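Local coordinates for protein transcriptional repressor PadR (Bacillus cereus, PDB 6JYI) that probably binds DNA as a PadR-family transcriptional regulator that represses gene expression, at residues A[27-30]-A[31-34]; A[130-133]-A[134-138]; A[146-149]-A[150-154]. One frame throughout, in Å; residues are numbered along the deposited sequence.

Contact 1: A[27-30]-A[31-34]; sequences IKIV and FEDV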
ATOM      1  N   ILE A  27     -20.282  -6.404   3.466  1.00 26.70           N
ATOM      2  CA  ILE A  27     -19.159  -6.254   2.591  1.00 26.36           C
ATOM      3  C   ILE A  27     -18.374  -4.980   2.933  1.00 26.77           C
ATOM      4  O   ILE A  27     -17.136  -5.028   3.055  1.00 25.12           O
ATOM      5  CB  ILE A  27     -19.601  -6.221   1.118  1.00 26.09           C
ATOM      6  CG1 ILE A  27     -20.141  -7.601   0.749  1.00 27.03           C
ATOM      7  CG2 ILE A  27     -18.432  -5.819   0.240  1.00 24.30           C
ATOM      8  CD1 ILE A  27     -20.827  -7.639  -0.609  1.00 29.16           C
ATOM      9  N   LYS A  28     -19.082  -3.865   3.108  1.00 27.74           N
ATOM     10  CA  LYS A  28     -18.437  -2.632   3.501  1.00 28.59           C
ATOM     11  C   LYS A  28     -17.665  -2.749   4.835  1.00 29.28           C
ATOM     12  O   LYS A  28     -16.553  -2.241   4.975  1.00 27.85           O
ATOM     13  CB  LYS A  28     -19.437  -1.470   3.556  1.00 32.01           C
ATOM     14  CG  LYS A  28     -19.749  -0.920   2.137  1.00 33.49           C
ATOM     15  CD  LYS A  28     -20.850   0.125   2.086  1.00 35.73           C
ATOM     16  CE  LYS A  28     -20.508   1.366   2.806  1.00 37.18           C
ATOM     17  NZ  LYS A  28     -21.556   2.399   2.644  1.00 38.67           N
ATOM     18  N   ILE A  29     -18.260  -3.385   5.828  1.00 29.59           N
ATOM     19  CA  ILE A  29     -17.592  -3.443   7.131  1.00 31.47           C
ATOM     20  C   ILE A  29     -16.341  -4.314   7.009  1.00 29.39           C
ATOM     21  O   ILE A  29     -15.304  -3.928   7.514  1.00 28.98           O
ATOM     22  CB  ILE A  29     -18.512  -3.914   8.260  1.00 32.97           C
ATOM     23  CG1 ILE A  29     -19.816  -3.094   8.279  1.00 35.71           C
ATOM     24  CG2 ILE A  29     -17.805  -3.761   9.625  1.00 36.74           C
ATOM     25  CD1 ILE A  29     -19.772  -1.765   9.053  1.00 42.27           C
ATOM     26  N   VAL A  30     -16.416  -5.454   6.320  1.00 28.13           N
ATOM     27  CA  VAL A  30     -15.204  -6.301   6.153  1.00 29.11           C
ATOM     28  C   VAL A  30     -14.106  -5.520   5.454  1.00 28.53           C
ATOM     29  O   VAL A  30     -12.940  -5.589   5.827  1.00 26.61           O
ATOM     30  CB  VAL A  30     -15.409  -7.617   5.385  1.00 29.30           C
ATOM     31  CG1 VAL A  30     -14.127  -8.497   5.590  1.00 31.96           C
ATOM     32  CG2 VAL A  30     -16.552  -8.366   5.942  1.00 33.62           C
ATOM     33  N   PHE A  31     -14.496  -4.734   4.459  1.00 29.86           N
ATOM     34  CA  PHE A  31     -13.554  -3.857   3.784  1.00 31.16           C
ATOM     35  C   PHE A  31     -12.883  -2.861   4.736  1.00 32.98           C
ATOM     36  O   PHE A  31     -11.661  -2.691   4.699  1.00 32.81           O
ATOM     37  CB  PHE A  31     -14.230  -3.064   2.675  1.00 32.62           C
ATOM     38  CG  PHE A  31     -13.846  -3.493   1.301  1.00 35.55           C
ATOM     39  CD1 PHE A  31     -12.767  -2.918   0.684  1.00 39.54           C
ATOM     40  CD2 PHE A  31     -14.548  -4.486   0.649  1.00 40.09           C
ATOM     41  CE1 PHE A  31     -12.373  -3.279  -0.552  1.00 39.82           C
ATOM     42  CE2 PHE A  31     -14.171  -4.877  -0.636  1.00 41.07           C
ATOM     43  CZ  PHE A  31     -13.073  -4.256  -1.243  1.00 41.69           C
ATOM     44  N   GLU A  32     -13.663  -2.199   5.571  1.00 33.62           N
ATOM     45  CA  GLU A  32     -13.097  -1.198   6.455  1.00 37.31           C
ATOM     46  C   GLU A  32     -12.251  -1.839   7.542  1.00 37.72           C
ATOM     47  O   GLU A  32     -11.270  -1.242   7.999  1.00 39.12           O
ATOM     48  CB  GLU A  32     -14.171  -0.397   7.181  1.00 39.60           C
ATOM     49  CG  GLU A  32     -15.181   0.313   6.335  1.00 44.27           C
ATOM     50  CD  GLU A  32     -16.345   0.852   7.188  1.00 51.76           C
ATOM     51  OE1 GLU A  32     -16.453   0.484   8.390  1.00 55.19           O
ATOM     52  OE2 GLU A  32     -17.157   1.636   6.646  1.00 56.73           O
ATOM     53  N   ASP A  33     -12.673  -3.016   7.995  1.00 36.15           N
ATOM     54  CA  ASP A  33     -12.049  -3.667   9.143  1.00 37.76           C
ATOM     55  C   ASP A  33     -10.728  -4.357   8.781  1.00 36.03           C
ATOM     56  O   ASP A  33      -9.774  -4.328   9.566  1.00 36.89           O
ATOM     57  CB  ASP A  33     -12.992  -4.746   9.726  1.00 38.13           C
ATOM     58  CG  ASP A  33     -14.111  -4.178  10.610  1.00 40.69           C
ATOM     59  OD1 ASP A  33     -14.142  -2.957  10.941  1.00 39.61           O
ATOM     60  OD2 ASP A  33     -14.976  -5.008  10.983  1.00 40.54           O
ATOM     61  N   VAL A  34     -10.706  -5.006   7.613  1.00 33.72           N
ATOM     62  CA  VAL A  34      -9.661  -5.936   7.211  1.00 33.21           C
ATOM     63  C   VAL A  34      -8.932  -5.417   5.972  1.00 32.86           C
ATOM     64  O   VAL A  34      -7.717  -5.191   6.018  1.00 34.21           O
ATOM     65  CB  VAL A  34     -10.264  -7.324   6.887  1.00 32.35           C
ATOM     66  CG1 VAL A  34      -9.266  -8.208   6.210  1.00 30.75           C
ATOM     67  CG2 VAL A  34     -10.840  -7.982   8.138  1.00 33.61           C
TER

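Contact 2: A[130-133]-A[134-138]; sequences AYIA and DLRLK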
ATOM      1  N   ALA A 130      -2.890   1.921  16.960  1.00 47.34           N
ATOM      2  CA  ALA A 130      -4.343   1.687  16.896  1.00 48.29           C
ATOM      3  C   ALA A 130      -4.708   0.553  15.908  1.00 47.76           C
ATOM      4  O   ALA A 130      -5.443  -0.375  16.285  1.00 47.28           O
ATOM      5  CB  ALA A 130      -5.071   2.973  16.532  1.00 49.23           C
ATOM      6  N   TYR A 131      -4.158   0.611  14.692  1.00 47.60           N
ATOM      7  CA  TYR A 131      -4.374  -0.444  13.659  1.00 48.11           C
ATOM      8  C   TYR A 131      -3.995  -1.819  14.187  1.00 48.02           C
ATOM      9  O   TYR A 131      -4.706  -2.809  13.957  1.00 48.35           O
ATOM     10  CB  TYR A 131      -3.517  -0.262  12.416  1.00 47.10           C
ATOM     11  CG  TYR A 131      -3.659   0.996  11.586  1.00 50.85           C
ATOM     12  CD1 TYR A 131      -4.829   1.747  11.553  1.00 54.35           C
ATOM     13  CD2 TYR A 131      -2.599   1.393  10.772  1.00 53.96           C
ATOM     14  CE1 TYR A 131      -4.910   2.910  10.753  1.00 57.22           C
ATOM     15  CE2 TYR A 131      -2.659   2.534   9.983  1.00 56.19           C
ATOM     16  CZ  TYR A 131      -3.806   3.298   9.978  1.00 58.45           C
ATOM     17  OH  TYR A 131      -3.819   4.427   9.171  1.00 60.60           O
ATOM     18  N   ILE A 132      -2.861  -1.884  14.875  1.00 48.80           N
ATOM     19  CA  ILE A 132      -2.382  -3.134  15.428  1.00 48.71           C
ATOM     20  C   ILE A 132      -3.487  -3.686  16.310  1.00 50.56           C
ATOM     21  O   ILE A 132      -4.037  -4.736  15.978  1.00 49.93           O
ATOM     22  CB  ILE A 132      -1.034  -2.977  16.174  1.00 49.20           C
ATOM     23  CG1 ILE A 132       0.109  -2.813  15.149  1.00 46.97           C
ATOM     24  CG2 ILE A 132      -0.746  -4.184  17.037  1.00 49.89           C
ATOM     25  CD1 ILE A 132       1.482  -2.408  15.777  1.00 46.90           C
ATOM     26  N   ALA A 133      -3.826  -2.952  17.382  1.00 52.76           N
ATOM     27  CA  ALA A 133      -4.947  -3.299  18.292  1.00 54.50           C
ATOM     28  C   ALA A 133      -6.274  -3.628  17.584  1.00 54.04           C
ATOM     29  O   ALA A 133      -6.928  -4.604  17.901  1.00 55.28           O
ATOM     30  CB  ALA A 133      -5.169  -2.169  19.313  1.00 56.23           C
ATOM     31  N   ASP A 134      -6.687  -2.813  16.635  1.00 54.16           N
ATOM     32  CA  ASP A 134      -7.955  -3.062  15.949  1.00 54.26           C
ATOM     33  C   ASP A 134      -7.941  -4.485  15.325  1.00 51.90           C
ATOM     34  O   ASP A 134      -8.753  -5.354  15.675  1.00 52.08           O
ATOM     35  CB  ASP A 134      -8.170  -1.988  14.863  1.00 54.66           C
ATOM     36  CG  ASP A 134      -9.649  -1.712  14.574  1.00 57.88           C
ATOM     37  OD1 ASP A 134     -10.451  -1.529  15.536  1.00 60.89           O
ATOM     38  OD2 ASP A 134      -9.998  -1.668  13.370  1.00 58.34           O
ATOM     39  N   LEU A 135      -6.932  -4.716  14.494  1.00 48.87           N
ATOM     40  CA  LEU A 135      -6.909  -5.782  13.504  1.00 46.23           C
ATOM     41  C   LEU A 135      -7.147  -7.172  14.073  1.00 44.63           C
ATOM     42  O   LEU A 135      -7.914  -7.943  13.533  1.00 42.31           O
ATOM     43  CB  LEU A 135      -5.577  -5.737  12.752  1.00 45.31           C
ATOM     44  CG  LEU A 135      -5.490  -6.341  11.361  1.00 45.58           C
ATOM     45  CD1 LEU A 135      -6.689  -5.912  10.499  1.00 47.20           C
ATOM     46  CD2 LEU A 135      -4.174  -5.937  10.727  1.00 43.62           C
ATOM     47  N   ARG A 136      -6.485  -7.469  15.179  1.00 44.41           N
ATOM     48  CA  ARG A 136      -6.593  -8.781  15.821  1.00 44.47           C
ATOM     49  C   ARG A 136      -8.090  -9.110  16.091  1.00 43.48           C
ATOM     50  O   ARG A 136      -8.640 -10.123  15.642  1.00 42.49           O
ATOM     51  CB  ARG A 136      -5.729  -8.789  17.114  1.00 46.55           C
ATOM     52  CG  ARG A 136      -4.518  -7.717  17.113  1.00 48.89           C
ATOM     53  CD  ARG A 136      -3.500  -7.859  18.284  1.00 55.05           C
ATOM     54  NE  ARG A 136      -2.357  -8.740  17.966  1.00 56.82           N
ATOM     55  CZ  ARG A 136      -1.084  -8.541  18.343  1.00 60.00           C
ATOM     56  NH1 ARG A 136      -0.723  -7.469  19.048  1.00 61.47           N
ATOM     57  NH2 ARG A 136      -0.143  -9.418  17.987  1.00 60.13           N
ATOM     58  N   LEU A 137      -8.744  -8.206  16.785  1.00 43.59           N
ATOM     59  CA  LEU A 137     -10.153  -8.368  17.151  1.00 43.56           C
ATOM     60  C   LEU A 137     -11.079  -8.489  15.917  1.00 41.86           C
ATOM     61  O   LEU A 137     -12.020  -9.299  15.882  1.00 40.75           O
ATOM     62  CB  LEU A 137     -10.567  -7.201  18.022  1.00 46.06           C
ATOM     63  CG  LEU A 137     -10.283  -7.356  19.534  1.00 48.81           C
ATOM     64  CD1 LEU A 137     -10.958  -6.219  20.272  1.00 51.82           C
ATOM     65  CD2 LEU A 137     -10.741  -8.711  20.093  1.00 48.68           C
ATOM     66  N   LYS A 138     -10.781  -7.715  14.887  1.00 40.11           N
ATOM     67  CA  LYS A 138     -11.555  -7.803  13.648  1.00 39.54           C
ATOM     68  C   LYS A 138     -11.408  -9.148  12.922  1.00 37.40           C
ATOM     69  O   LYS A 138     -12.361  -9.623  12.335  1.00 36.92           O
ATOM     70  CB  LYS A 138     -11.186  -6.646  12.737  1.00 39.70           C
ATOM     71  CG  LYS A 138     -11.484  -5.267  13.348  1.00 41.83           C
ATOM     72  CD  LYS A 138     -12.880  -5.175  13.909  1.00 45.76           C
ATOM     73  CE  LYS A 138     -13.288  -3.744  14.190  1.00 49.05           C
ATOM     74  NZ  LYS A 138     -14.498  -3.751  15.022  1.00 47.91           N
TER

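Contact 3: A[146-149]-A[150-154]; sequences ITFV and EEISL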
ATOM      1  N   ILE A 146     -10.745 -19.327  11.666  1.00 28.60           N
ATOM      2  CA  ILE A 146      -9.532 -18.913  10.968  1.00 27.04           C
ATOM      3  C   ILE A 146      -8.511 -20.034  10.864  1.00 25.77           C
ATOM      4  O   ILE A 146      -8.260 -20.768  11.833  1.00 25.61           O
ATOM      5  CB  ILE A 146      -8.902 -17.650  11.616  1.00 26.76           C
ATOM      6  CG1 ILE A 146      -7.869 -17.064  10.664  1.00 28.87           C
ATOM      7  CG2 ILE A 146      -8.332 -17.958  13.017  1.00 27.27           C
ATOM      8  CD1 ILE A 146      -7.379 -15.704  11.035  1.00 28.79           C
ATOM      9  N   THR A 147      -7.930 -20.191   9.687  1.00 25.08           N
ATOM     10  CA  THR A 147      -6.937 -21.244   9.430  1.00 24.68           C
ATOM     11  C   THR A 147      -5.520 -20.708   9.373  1.00 25.13           C
ATOM     12  O   THR A 147      -5.308 -19.506   9.300  1.00 24.60           O
ATOM     13  CB  THR A 147      -7.163 -21.916   8.081  1.00 24.83           C
ATOM     14  OG1 THR A 147      -6.959 -20.962   7.038  1.00 24.32           O
ATOM     15  CG2 THR A 147      -8.529 -22.475   7.973  1.00 24.37           C
ATOM     16  N   PHE A 148      -4.547 -21.626   9.408  1.00 25.42           N
ATOM     17  CA  PHE A 148      -3.139 -21.272   9.350  1.00 24.86           C
ATOM     18  C   PHE A 148      -2.847 -20.261   8.231  1.00 24.29           C
ATOM     19  O   PHE A 148      -2.207 -19.247   8.482  1.00 24.71           O
ATOM     20  CB  PHE A 148      -2.272 -22.532   9.149  1.00 26.90           C
ATOM     21  CG  PHE A 148      -0.833 -22.240   8.837  1.00 24.97           C
ATOM     22  CD1 PHE A 148       0.079 -22.067   9.864  1.00 26.88           C
ATOM     23  CD2 PHE A 148      -0.392 -22.114   7.540  1.00 26.01           C
ATOM     24  CE1 PHE A 148       1.426 -21.780   9.582  1.00 28.18           C
ATOM     25  CE2 PHE A 148       0.929 -21.832   7.264  1.00 26.68           C
ATOM     26  CZ  PHE A 148       1.835 -21.665   8.272  1.00 28.55           C
ATOM     27  N   VAL A 149      -3.318 -20.508   7.010  1.00 23.34           N
ATOM     28  CA  VAL A 149      -2.943 -19.627   5.888  1.00 22.17           C
ATOM     29  C   VAL A 149      -3.608 -18.236   6.024  1.00 22.30           C
ATOM     30  O   VAL A 149      -2.994 -17.227   5.715  1.00 21.23           O
ATOM     31  CB  VAL A 149      -3.245 -20.234   4.529  1.00 22.44           C
ATOM     32  CG1 VAL A 149      -4.710 -20.596   4.405  1.00 22.65           C
ATOM     33  CG2 VAL A 149      -2.792 -19.286   3.376  1.00 20.22           C
ATOM     34  N   GLU A 150      -4.861 -18.213   6.457  1.00 22.00           N
ATOM     35  CA  GLU A 150      -5.575 -16.939   6.707  1.00 23.76           C
ATOM     36  C   GLU A 150      -4.887 -16.105   7.774  1.00 24.39           C
ATOM     37  O   GLU A 150      -4.874 -14.877   7.714  1.00 26.76           O
ATOM     38  CB  GLU A 150      -7.018 -17.198   7.115  1.00 24.23           C
ATOM     39  CG  GLU A 150      -7.849 -17.824   5.981  1.00 24.16           C
ATOM     40  CD  GLU A 150      -9.259 -18.183   6.414  1.00 28.65           C
ATOM     41  OE1 GLU A 150      -9.403 -18.663   7.565  1.00 27.94           O
ATOM     42  OE2 GLU A 150     -10.200 -18.052   5.572  1.00 30.28           O
ATOM     43  N   GLU A 151      -4.322 -16.762   8.764  1.00 24.15           N
ATOM     44  CA  GLU A 151      -3.632 -16.063   9.813  1.00 25.52           C
ATOM     45  C   GLU A 151      -2.354 -15.366   9.291  1.00 25.87           C
ATOM     46  O   GLU A 151      -1.908 -14.388   9.889  1.00 24.92           O
ATOM     47  CB  GLU A 151      -3.306 -17.036  10.958  1.00 26.27           C
ATOM     48  CG  GLU A 151      -2.544 -16.449  12.117  1.00 30.91           C
ATOM     49  CD  GLU A 151      -3.417 -15.797  13.180  1.00 35.06           C
ATOM     50  OE1 GLU A 151      -4.621 -16.120  13.227  1.00 35.77           O
ATOM     51  OE2 GLU A 151      -2.859 -14.996  13.999  1.00 37.24           O
ATOM     52  N   ILE A 152      -1.762 -15.861   8.180  1.00 25.99           N
ATOM     53  CA  ILE A 152      -0.548 -15.197   7.635  1.00 25.12           C
ATOM     54  C   ILE A 152      -0.824 -13.720   7.310  1.00 25.52           C
ATOM     55  O   ILE A 152      -0.016 -12.857   7.663  1.00 24.99           O
ATOM     56  CB  ILE A 152       0.053 -15.947   6.424  1.00 24.73           C
ATOM     57  CG1 ILE A 152       0.418 -17.371   6.828  1.00 24.03           C
ATOM     58  CG2 ILE A 152       1.296 -15.187   5.816  1.00 24.23           C
ATOM     59  CD1 ILE A 152       0.872 -18.279   5.679  1.00 26.45           C
ATOM     60  N   SER A 153      -1.963 -13.407   6.703  1.00 25.46           N
ATOM     61  CA  SER A 153      -2.258 -11.997   6.362  1.00 26.69           C
ATOM     62  C   SER A 153      -2.266 -11.119   7.587  1.00 27.29           C
ATOM     63  O   SER A 153      -1.691 -10.036   7.580  1.00 27.99           O
ATOM     64  CB  SER A 153      -3.562 -11.812   5.529  1.00 27.01           C
ATOM     65  OG  SER A 153      -4.729 -12.206   6.204  1.00 31.05           O
ATOM     66  N   LEU A 154      -2.904 -11.588   8.661  1.00 26.38           N
ATOM     67  CA  LEU A 154      -2.892 -10.875   9.930  1.00 26.41           C
ATOM     68  C   LEU A 154      -1.505 -10.709  10.497  1.00 26.94           C
ATOM     69  O   LEU A 154      -1.098  -9.583  10.862  1.00 26.88           O
ATOM     70  CB  LEU A 154      -3.765 -11.605  10.962  1.00 26.55           C
ATOM     71  CG  LEU A 154      -3.798 -11.122  12.399  1.00 28.05           C
ATOM     72  CD1 LEU A 154      -4.277  -9.657  12.469  1.00 31.02           C
ATOM     73  CD2 LEU A 154      -4.677 -12.087  13.274  1.00 27.28           C
TER

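Contact 1: A[27-30]-A[31-34]
F31 sits one helical turn beyond I27, and its amide donates to I27 O at 3.0 Å. The three amides that follow repeat the pattern, E32 N to K28 O, D33 N to I29 O and V34 N to V30 O. The shortest of the four is D33 N to I29 O, at 2.8 Å. A wider pi-type turn appears over 31-34.

Apolar contacts run along one flank. I27 and F31 lie side by side, with I27 CG2 4.1 Å from F31 CD2. A chi1 of -109°, well off a staggered value, turns the F31 ring until its edge meets I27 O in the ring plane, CD2 being 3.6 Å from that oxygen. V30 and V34 also point the same way and touch through V30 CG1 and V34 CG2 at 4.2 Å.

Helix 24-35 is the second of three N-terminal helices that precede the two-stranded hairpin 59-64/72-77, the order of a winged helix-turn-helix. I27 and F31 rest on I46 of the following helix, 46-55, while V30 and V34 meet Y107 of the second subunit.

On another flank polar groups lie against aliphatic ones. The D33 carboxylate flanks I29, with OD2 3.4 Å from I29 CG2, and that same OD2 is hydrogen-bonded to W142 NE1. E32 begins its extended chain with CG 3.2 Å from K28 O. The opposite charges of K28 NZ and E32 OE2 remain 6.0 Å apart, too far for a salt bridge.

Contact 2: A[130-133]-A[134-138]
I132 and R136 lie side by side on one flank of helix 114-142, and the arginine shapes the contact. Its CB keeps a distance from the I132 carbonyl, but CG comes down on it, 3.2 Å from I132 O, with A133 O farther off. A chi1 of only -24°, close to eclipsed, swings CG into that place. CD then rises away, 3.9 Å from I132 O, and the chain bends at chi3 (91°), bringing the guanidinium back along the isoleucine. There R136 NH1 meets I132 CG2 at 3.9 Å, an oblique approach of a methyl group to a charged group.

The backbone beneath is uneven. D134 N to A130 O, at 2.8 Å, and L135 N to Y131 O, at 3.0 Å, are regular helical bonds. The next step is stretched: R136 N stands 3.8 Å from I132 O, which instead takes a weak bond from L135 N at 3.3 Å. A133 O and L137 N are also drawn apart, to 4.2 Å. Helical bonding is regained within 134-138, where K138 N donates to D134 O. The aliphatic CG of R136 thus covers a carbonyl whose usual amide partner has drawn back.

Helix 148-175 runs beside this flank: I132 packs on Y161 and S162, R136 on I158 and L135 on L154. Y131 meets the ring of H37, just past helix 24-35, edge-to-face, touches Y161, and packs on K95 of the second subunit. Helix 114-142 thus has helix 148-175 along one flank and, at Y131, a loop of the winged helix-turn-helix, which probably binds DNA.

Contact 3: A[146-149]-A[150-154]
E151 N reaches back to T147 O at 3.0 Å and adds a weak second bond to F148 O; I152 N likewise bonds F148 O weakly and meets V149 O from above the carbonyl plane.

E150 folds back over this turn. Its CG lies beside the backbone N (chi1 -66°) and the extended chain carries OE1 to T147 N, a hydrogen bond of 3.0 Å that uses the anti side of the carboxylate. This is the glutamate-to-backbone bond also found in a capping box, and it ties down an amide at the start of helix 148-175. T147 crosses the glutamate with OG1 3.4 Å from E150 CG, and OG1 is hydrogen-bonded to N110 OD1 of the second subunit. The other carboxylate oxygen, OE2, forms a salt bridge with R143, so the buried acid is held from both oxygens and probably stays ionised.

I146 and E150 run antiparallel alongside each other, I146 CG1 3.7 Å from E150 CB. The isoleucine's CD1 goes on to E151 OE1 at 3.5 Å, that side chain crossing at about a right angle after a bend at chi2 (86°). On another side F148 CE2 touches I152 CD1 at 3.9 Å, the methyl meeting the ring obliquely.

The turn between helices 114-142 and 148-175 ends here: I146 and L154 pack on Y139 of the former, whose OH is hydrogen-bonded to S153 OG. Y107 of the second subunit covers E150 and S153.

From the N terminus, contact 1 comes first, on helix 24-35 of the winged helix-turn-helix; contact 2 follows far along on helix 114-142, and contact 3 opens the next helix, 148-175. Each lies within continuous chain, so none closes a long loop, and in series they neither nest nor cross. Contacts 1 and 2, centres 13 Å apart, touch where D33 OD1 lies 3.5 Å from K138 CE. Contacts 2 and 3 meet through L135 CG and L154 CD1 at 3.7 Å. Contacts 1 and 3 do not touch, but helix 114-142 bridges them, and both face the second subunit.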